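Local coordinates for protein sulfatase (Bacteroides fragilis CAG:558, PDB 6USS) that probably hydrolyses aryl sulfate esters as a calcium-dependent gut bacterial sulfatase, captured here as an engineered variant of its catalytic site, at residues Tyr377-Ile380 against Glu381-Tyr384. The protein carries 1 engineered substitution. Sequence-based numbering, arbitrary orientation.
Sequences YLII and EDFY
Ile379 and Asp382 hold one another through two reciprocal hydrogen bonds, a compact example of how a chain can leave a β-strand and enter a helix within a few residues. The Ile379 N-H donates a hydrogen bond to Asp382 OD2 (2.9 Å from Ile379 N) along an almost perfectly straight path, yet meets the carboxylate from above its plane. In return Asp382 N reaches Ile379 O at 2.7 Å. With CG anti to the carbonyl carbon (chi1 -55°), the Asp382 carboxylate folds back along the chain toward the strand. Its other oxygen, OD1, is engaged by the amide of Ile405 and a salt bridge to Arg421, so both carboxylate oxygens of this buried acid are engaged, which probably fixes its rotation. One residue on, Phe383 N bonds to Ile380 O at 2.9 Å, continuing the turn into the helix.

Apolar packing on Phe383 lies to one side. In Ile380, chi1 of 179° sends CG1 out beside the carbonyl carbon, and the turn at chi2 sets Ile380 CD1 over one face of the Phe383 ring, 4.0 Å from the centroid and 14° off the normal, a CH-pi contact. Leu378 CD1 comes instead to the ring's edge, 4.0 Å from Phe383 CE1. Glu381, by contrast, sets a buried carboxylate beside the aliphatic chain of Ile379: Glu381 OE2 lies 3.3 Å from Ile379 CG1, while Glu381 OE1 is hydrogen-bonded to Asn100 ND2.

This is the strand-to-helix passage at the edge of the mixed sheet of an alkaline-phosphatase-like sulfatase domain, the Ile380 side chain about 7 Å from that of the calcium ligand Asp322. Strand 378-379 runs parallel to strand 77-83, Leu378 being joined to Tyr83 by backbone hydrogen bonds. Ile380 and Phe383 pack on helix 88-97, which begins at the engineered calcium ligand Cys88, and Ile379 rests on strand 422-427, linking the large mixed sheet to the smaller antiparallel one.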
loop_
_atom_site.group_PDB
_atom_site.type_symbol
_atom_site.label_atom_id
_atom_site.label_comp_id
_atom_site.label_asym_id
_atom_site.label_seq_id
_atom_site.Cartn_x
_atom_site.Cartn_y
_atom_site.Cartn_z
ATOM N N TYR A 377 -22.506 26.472 7.363
ATOM C CA TYR A 377 -21.860 25.433 8.145
ATOM C C TYR A 377 -21.710 24.142 7.348
ATOM O O TYR A 377 -22.492 23.847 6.441
ATOM C CB TYR A 377 -22.591 25.172 9.468
ATOM C CG TYR A 377 -24.079 24.834 9.453
ATOM C CD1 TYR A 377 -24.571 23.717 8.782
ATOM C CD2 TYR A 377 -24.985 25.593 10.201
ATOM C CE1 TYR A 377 -25.936 23.390 8.817
ATOM C CE2 TYR A 377 -26.346 25.282 10.233
ATOM C CZ TYR A 377 -26.813 24.179 9.542
ATOM O OH TYR A 377 -28.160 23.859 9.581
ATOM N N LEU A 378 -20.659 23.394 7.684
ATOM C CA LEU A 378 -20.400 22.083 7.115
ATOM C C LEU A 378 -19.760 21.215 8.190
ATOM O O LEU A 378 -19.280 21.716 9.211
ATOM C CB LEU A 378 -19.507 22.186 5.875
ATOM C CG LEU A 378 -18.150 22.861 6.093
ATOM C CD1 LEU A 378 -17.077 21.897 6.641
ATOM C CD2 LEU A 378 -17.683 23.488 4.791
ATOM N N ILE A 379 -19.730 19.905 7.940
ATOM C CA ILE A 379 -19.213 18.955 8.912
ATOM C C ILE A 379 -18.238 17.989 8.235
ATOM O O ILE A 379 -18.329 17.721 7.040
ATOM C CB ILE A 379 -20.364 18.199 9.602
ATOM C CG1 ILE A 379 -19.839 17.292 10.713
ATOM C CG2 ILE A 379 -21.217 17.454 8.558
ATOM C CD1 ILE A 379 -20.677 17.354 11.967
ATOM N N ILE A 380 -17.315 17.442 9.041
ATOM C CA ILE A 380 -16.134 16.721 8.555
ATOM C C ILE A 380 -16.484 15.607 7.558
ATOM O O ILE A 380 -15.795 15.439 6.548
ATOM C CB ILE A 380 -15.317 16.191 9.756
ATOM C CG1 ILE A 380 -14.081 15.409 9.300
ATOM C CG2 ILE A 380 -16.173 15.330 10.679
ATOM C CD1 ILE A 380 -13.052 16.244 8.621
ATOM N N GLU A 381 -17.555 14.837 7.794
ATOM C CA GLU A 381 -17.894 13.790 6.821
ATOM C C GLU A 381 -18.153 14.343 5.426
ATOM O O GLU A 381 -18.095 13.576 4.458
ATOM C CB GLU A 381 -19.118 12.967 7.254
ATOM C CG GLU A 381 -20.383 13.767 7.454
ATOM C CD GLU A 381 -20.720 13.924 8.938
ATOM O OE1 GLU A 381 -21.929 13.878 9.281
ATOM O OE2 GLU A 381 -19.772 14.089 9.757
ATOM N N ASP A 382 -18.444 15.646 5.302
ATOM C CA ASP A 382 -18.616 16.270 3.989
ATOM C C ASP A 382 -17.321 16.299 3.175
ATOM O O ASP A 382 -17.372 16.358 1.934
ATOM C CB ASP A 382 -19.133 17.703 4.136
ATOM C CG ASP A 382 -20.419 17.796 4.938
ATOM O OD1 ASP A 382 -21.125 16.771 5.080
ATOM O OD2 ASP A 382 -20.714 18.909 5.439
ATOM N N PHE A 383 -16.161 16.299 3.848
ATOM C CA PHE A 383 -14.872 16.280 3.153
ATOM C C PHE A 383 -14.767 15.116 2.168
ATOM O O PHE A 383 -14.116 15.243 1.120
ATOM C CB PHE A 383 -13.719 16.201 4.168
ATOM C CG PHE A 383 -13.368 17.515 4.823
ATOM C CD1 PHE A 383 -14.326 18.266 5.484
ATOM C CD2 PHE A 383 -12.059 17.975 4.815
ATOM C CE1 PHE A 383 -13.991 19.481 6.113
ATOM C CE2 PHE A 383 -11.711 19.185 5.435
ATOM C CZ PHE A 383 -12.681 19.941 6.083
ATOM N N TYR A 384 -15.424 13.981 2.488
ATOM C CA TYR A 384 -15.316 12.787 1.648
ATOM C C TYR A 384 -15.942 12.994 0.269
ATOM O O TYR A 384 -15.215 12.910 -0.740
ATOM C CB TYR A 384 -15.909 11.597 2.403
ATOM C CG TYR A 384 -15.898 10.233 1.766
ATOM C CD1 TYR A 384 -16.657 9.954 0.636
ATOM C CD2 TYR A 384 -15.188 9.192 2.357
ATOM C CE1 TYR A 384 -16.676 8.682 0.089
ATOM C CE2 TYR A 384 -15.208 7.923 1.840
ATOM C CZ TYR A 384 -15.951 7.667 0.705
ATOM O OH TYR A 384 -15.958 6.395 0.185
#